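Mannan endo-1,6-alpha-mannosidase (PDB 6RY0) probably cleaves or transfers alpha-1,6-mannosidic linkages as a calcium-binding family 76 glycoside hydrolase that serves the fungal cell wall. Local coordinates at residues 173-178 against 246-251; 232-237 against 253-258. One frame throughout, in Å; residues are numbered along the deposited sequence.

Along the chain, 173-178 comes first, in the loop that follows helix 155-167 and leads to strand 193-195. Helices 196-213 and 216-231 come next, and 232-237 is the exit from the second of them. Strand 245-247 then carries the chain into 246-251, which returns to 173-178 and closes contact 1, a loop of 67 intervening residues. Just past Cys252, 253-258 turns back to 232-237 and closes contact 2, a short loop of 15. Because the segments alternate, the two closures cross. Contact 1 ties 173-178 to strand 245-247 and its turn, contact 2 ties the end of helix 216-231 to 253-258, and a probable His247-Asp254 hydrogen bond links the two.

Contact 1: 173-178 against 246-251; sequences DGTCNG and GHVEHN
In Thr175 the hydroxyl sits between the backbone N and the carbonyl carbon (chi1 66°), and in Val248 CG1 lies beside its own backbone N (chi1 -60°); these two rotations set Thr175 OG1 3.5 Å from Val248 CG1. The same hydroxyl points back along its own loop and donates to Asp173 OD1 at 2.7 Å, on the syn lone pair. Thr175 N reaches that oxygen too, from above the carboxylate plane, which makes an Asx turn; Lys194 and Arg181 form salt bridges with the carboxylate, so several donors fix its rotation. Without the hydroxyl and methyl, as with an alanine here, Asp173 OD1 would probably lose one donor and Val248 CG1 a neighbour. Against the (alpha/alpha)6 barrel of family 76, the contact is a covalent link with light packing round it: the Cys176-Cys252 disulfide joins the loop after helix 155-167 to the turn that follows strand 245-247. Cys176 SG lies 3.4 Å from Asn251 C and 4.0 Å from Val248 CA, against backbone more than side chain. No direct hydrogen bond spans the two segments. Instead, one water accepts from Cys176 N at 2.8 Å and donates to Asn251 OD1, also at 2.8 Å, while Cys176 O takes a hydrogen bond from Trp228 NE1 of helix 216-231.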
loop_
_atom_site.group_PDB
_atom_site.type_symbol
_atom_site.label_atom_id
_atom_site.label_comp_id
_atom_site.label_asym_id
_atom_site.label_seq_id
_atom_site.Cartn_x
_atom_site.Cartn_y
_atom_site.Cartn_z
ATOM N N ASP A 173 -6.084 20.155 11.787
ATOM C CA ASP A 173 -6.910 21.175 12.384
ATOM C C ASP A 173 -7.795 20.584 13.492
ATOM O O ASP A 173 -7.654 19.419 13.855
ATOM C CB ASP A 173 -7.671 21.976 11.298
ATOM C CG ASP A 173 -8.807 21.224 10.627
ATOM O OD1 ASP A 173 -9.376 20.299 11.214
ATOM O OD2 ASP A 173 -9.167 21.619 9.491
ATOM N N GLY A 174 -8.664 21.405 14.075
ATOM C CA GLY A 174 -9.418 20.983 15.237
ATOM C C GLY A 174 -10.701 20.254 14.905
ATOM O O GLY A 174 -11.338 19.729 15.820
ATOM N N THR A 175 -11.090 20.182 13.638
ATOM C CA THR A 175 -12.301 19.471 13.318
ATOM C C THR A 175 -12.133 17.993 13.678
ATOM O O THR A 175 -11.081 17.419 13.452
ATOM C CB THR A 175 -12.714 19.673 11.856
ATOM O OG1 THR A 175 -11.759 19.083 10.966
ATOM C CG2 THR A 175 -12.863 21.159 11.541
ATOM N N CYS A 176 -13.165 17.383 14.244
ATOM C CA CYS A 176 -13.081 16.019 14.709
ATOM C C CYS A 176 -11.943 15.788 15.696
ATOM O O CYS A 176 -11.501 14.676 15.870
ATOM C CB CYS A 176 -13.001 15.022 13.564
ATOM S SG CYS A 176 -14.305 15.329 12.340
ATOM N N ASN A 177 -11.501 16.862 16.345
ATOM C CA ASN A 177 -10.378 16.818 17.300
ATOM C C ASN A 177 -9.067 16.331 16.653
ATOM O O ASN A 177 -8.166 15.905 17.351
ATOM C CB ASN A 177 -10.692 15.977 18.538
ATOM C CG ASN A 177 -11.939 16.444 19.244
ATOM O OD1 ASN A 177 -12.236 17.617 19.294
ATOM N ND2 ASN A 177 -12.668 15.507 19.821
ATOM N N GLY A 178 -8.952 16.460 15.338
ATOM C CA GLY A 178 -7.738 16.101 14.635
ATOM C C GLY A 178 -7.991 15.156 13.500
ATOM O O GLY A 178 -9.098 15.082 12.986
ATOM N N GLY A 246 -15.514 9.544 7.877
ATOM C CA GLY A 246 -16.637 10.368 8.271
ATOM C C GLY A 246 -16.353 11.799 7.839
ATOM O O GLY A 246 -15.224 12.124 7.453
ATOM N N HIS A 247 -17.357 12.668 7.873
ATOM C CA HIS A 247 -17.224 14.029 7.372
ATOM C C HIS A 247 -17.151 15.060 8.483
ATOM O O HIS A 247 -17.865 14.981 9.507
ATOM C CB HIS A 247 -18.394 14.383 6.461
ATOM C CG HIS A 247 -18.431 13.577 5.206
ATOM N ND1 HIS A 247 -19.128 12.395 5.109
ATOM C CD2 HIS A 247 -17.857 13.778 3.996
ATOM C CE1 HIS A 247 -18.984 11.900 3.891
ATOM N NE2 HIS A 247 -18.210 12.719 3.196
ATOM N N VAL A 248 -16.362 16.108 8.241
ATOM C CA VAL A 248 -16.184 17.140 9.252
ATOM C C VAL A 248 -17.467 17.870 9.618
ATOM O O VAL A 248 -17.640 18.259 10.763
ATOM C CB VAL A 248 -15.083 18.149 8.843
ATOM C CG1 VAL A 248 -13.776 17.431 8.661
ATOM C CG2 VAL A 248 -15.468 18.941 7.646
ATOM N N GLU A 249 -18.388 18.061 8.681
ATOM C CA GLU A 249 -19.638 18.747 8.982
ATOM C C GLU A 249 -20.470 18.019 10.026
ATOM O O GLU A 249 -21.357 18.618 10.613
ATOM C CB GLU A 249 -20.491 18.885 7.716
ATOM C CG GLU A 249 -19.889 19.700 6.626
ATOM C CD GLU A 249 -19.066 18.910 5.632
ATOM O OE1 GLU A 249 -18.575 17.808 5.947
ATOM O OE2 GLU A 249 -18.900 19.428 4.508
ATOM N N HIS A 250 -20.225 16.721 10.206
ATOM C CA HIS A 250 -20.912 15.931 11.215
ATOM C C HIS A 250 -19.997 15.547 12.361
ATOM O O HIS A 250 -20.272 14.573 13.076
ATOM C CB HIS A 250 -21.513 14.677 10.585
ATOM C CG HIS A 250 -22.480 14.994 9.512
ATOM N ND1 HIS A 250 -23.622 15.717 9.761
ATOM C CD2 HIS A 250 -22.476 14.724 8.191
ATOM C CE1 HIS A 250 -24.283 15.874 8.629
ATOM N NE2 HIS A 250 -23.613 15.277 7.663
ATOM N N ASN A 251 -18.891 16.259 12.518
ATOM C CA ASN A 251 -17.927 15.913 13.555
ATOM C C ASN A 251 -17.445 14.477 13.402
ATOM O O ASN A 251 -17.083 13.814 14.371
ATOM C CB ASN A 251 -18.475 16.133 14.970
ATOM C CG ASN A 251 -18.724 17.577 15.284
ATOM O OD1 ASN A 251 -17.998 18.476 14.883
ATOM N ND2 ASN A 251 -19.745 17.800 16.059
HETATM O O HOH W 1 -15.259 18.690 15.538
#

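Contact 2: 232-237 against 253-258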
loop_
_atom_site.group_PDB
_atom_site.type_symbol
_atom_site.label_atom_id
_atom_site.label_comp_id
_atom_site.label_asym_id
_atom_site.label_seq_id
_atom_site.Cartn_x
_atom_site.Cartn_y
_atom_site.Cartn_z
ATOM N N VAL A 232 -12.145 8.335 17.305
ATOM C CA VAL A 232 -13.209 8.756 16.408
ATOM C C VAL A 232 -14.104 7.566 16.042
ATOM O O VAL A 232 -15.195 7.745 15.522
ATOM C CB VAL A 232 -12.622 9.438 15.137
ATOM C CG1 VAL A 232 -11.922 8.441 14.240
ATOM C CG2 VAL A 232 -13.650 10.231 14.375
ATOM N N GLY A 233 -13.666 6.330 16.316
ATOM C CA GLY A 233 -14.498 5.172 16.105
ATOM C C GLY A 233 -14.412 4.589 14.713
ATOM O O GLY A 233 -15.213 3.733 14.358
ATOM N N TYR A 234 -13.404 4.983 13.940
ATOM C CA TYR A 234 -13.146 4.318 12.675
ATOM C C TYR A 234 -12.634 2.904 12.927
ATOM O O TYR A 234 -12.817 2.032 12.073
ATOM C CB TYR A 234 -12.208 5.098 11.770
ATOM C CG TYR A 234 -12.687 6.457 11.315
ATOM C CD1 TYR A 234 -13.968 6.960 11.581
ATOM C CD2 TYR A 234 -11.818 7.280 10.653
ATOM C CE1 TYR A 234 -14.326 8.226 11.188
ATOM C CE2 TYR A 234 -12.161 8.558 10.265
ATOM C CZ TYR A 234 -13.423 9.044 10.534
ATOM O OH TYR A 234 -13.800 10.341 10.223
ATOM N N ILE A 235 -11.974 2.672 14.057
ATOM C CA ILE A 235 -11.711 1.338 14.565
ATOM C C ILE A 235 -12.833 1.046 15.545
ATOM O O ILE A 235 -13.021 1.780 16.510
ATOM C CB ILE A 235 -10.373 1.238 15.271
ATOM C CG1 ILE A 235 -9.225 1.668 14.361
ATOM C CG2 ILE A 235 -10.182 -0.180 15.808
ATOM C CD1 ILE A 235 -7.909 1.857 15.113
ATOM N N ASP A 236 -13.576 -0.040 15.295
ATOM C CA ASP A 236 -14.690 -0.401 16.168
ATOM C C ASP A 236 -14.144 -0.865 17.512
ATOM O O ASP A 236 -13.332 -1.797 17.561
ATOM C CB ASP A 236 -15.524 -1.491 15.480
ATOM C CG ASP A 236 -16.821 -1.724 16.189
ATOM O OD1 ASP A 236 -16.815 -2.240 17.333
ATOM O OD2 ASP A 236 -17.882 -1.399 15.629
ATOM N N HIS A 237 -14.591 -0.256 18.607
ATOM C CA HIS A 237 -14.051 -0.577 19.913
ATOM C C HIS A 237 -14.426 -1.965 20.392
ATOM O O HIS A 237 -13.786 -2.475 21.295
ATOM C CB HIS A 237 -14.560 0.419 20.956
ATOM C CG HIS A 237 -14.045 1.800 20.770
ATOM N ND1 HIS A 237 -14.014 2.716 21.801
ATOM C CD2 HIS A 237 -13.498 2.422 19.696
ATOM C CE1 HIS A 237 -13.478 3.843 21.361
ATOM N NE2 HIS A 237 -13.174 3.701 20.089
ATOM N N THR A 253 -19.036 11.877 12.782
ATOM C CA THR A 253 -19.940 10.875 13.345
ATOM C C THR A 253 -20.742 10.074 12.331
ATOM O O THR A 253 -21.321 9.040 12.665
ATOM C CB THR A 253 -20.947 11.466 14.349
ATOM O OG1 THR A 253 -21.847 12.362 13.692
ATOM C CG2 THR A 253 -20.259 12.162 15.434
ATOM N N ASP A 254 -20.794 10.545 11.099
ATOM C CA ASP A 254 -21.532 9.870 10.033
ATOM C C ASP A 254 -20.643 8.803 9.434
ATOM O O ASP A 254 -20.261 8.880 8.281
ATOM C CB ASP A 254 -21.966 10.879 8.967
ATOM C CG ASP A 254 -20.796 11.601 8.305
ATOM O OD1 ASP A 254 -19.782 11.911 8.972
ATOM O OD2 ASP A 254 -20.915 11.899 7.091
ATOM N N ILE A 255 -20.280 7.817 10.238
ATOM C CA ILE A 255 -19.253 6.868 9.807
ATOM C C ILE A 255 -19.775 6.055 8.623
ATOM O O ILE A 255 -20.844 5.451 8.669
ATOM C CB ILE A 255 -18.812 5.948 10.942
ATOM C CG1 ILE A 255 -18.112 6.765 12.023
ATOM C CG2 ILE A 255 -17.852 4.887 10.433
ATOM C CD1 ILE A 255 -17.749 5.950 13.261
ATOM N N ASN A 256 -18.980 6.037 7.567
ATOM C CA ASN A 256 -19.164 5.126 6.449
ATOM C C ASN A 256 -18.576 3.798 6.876
ATOM O O ASN A 256 -17.359 3.669 6.999
ATOM C CB ASN A 256 -18.474 5.715 5.227
ATOM C CG ASN A 256 -18.463 4.796 4.067
ATOM O OD1 ASN A 256 -18.955 3.681 4.137
ATOM N ND2 ASN A 256 -17.864 5.257 2.965
ATOM N N ARG A 257 -19.453 2.826 7.133
ATOM C CA ARG A 257 -19.029 1.560 7.712
ATOM C C ARG A 257 -18.581 0.526 6.672
ATOM O O ARG A 257 -18.353 -0.627 7.013
ATOM C CB ARG A 257 -20.035 1.014 8.751
ATOM C CG ARG A 257 -20.070 1.871 10.074
ATOM C CD ARG A 257 -20.993 1.303 11.169
ATOM N NE ARG A 257 -20.939 2.116 12.396
ATOM C CZ ARG A 257 -21.607 3.251 12.583
ATOM N NH1 ARG A 257 -22.395 3.727 11.627
ATOM N NH2 ARG A 257 -21.476 3.930 13.721
ATOM N N ALA A 258 -18.378 0.953 5.426
ATOM C CA ALA A 258 -17.745 0.053 4.464
ATOM C C ALA A 258 -16.378 -0.355 4.996
ATOM O O ALA A 258 -15.594 0.477 5.438
ATOM C CB ALA A 258 -17.582 0.722 3.104
#
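The phenol ring of Tyr234 has Val232 CG1 over the centre of one face, 3.5 Å above the plane, and Ile255 CG1 at its edge, close to the ring plane. That edge contact is the side-chain meeting across the two segments: Ile255 CG1 stands 4.1 Å from Tyr234 CE1 and slightly farther from Tyr234 CD1. The ethyl branch of Ile255, CG1-CD1, continues past the ring, with CG1 beside the backbone N (chi1 -66°) and the chain then extended (chi2 175°). This carries Ile255 CD1 to the backbone of the other segment, where it lies 3.5 Å from Gly233 O and 3.9 Å from Val232 O. The isoleucine therefore fills the angle between an aromatic edge and two successive carbonyls, and no hydrogen bond crosses the contact. Tyr234 is also packed from outside the pair, meeting the Trp228 ring nearly at right angles and touching Cys252, while its hydroxyl makes a weak hydrogen bond to Lys194 O. Within 253-258, Asn256 OD1 accepts from Ala258 N at 3.1 Å in an Asx turn, the donor sitting above the carbonyl plane. Gly233, whose positive phi of 88° leaves no room for a side chain next to the preceding carbonyl, ends helix 216-231 in a Schellman motif, and Ile255 from the loop leading to helix 261-278 packs directly on that helix terminus.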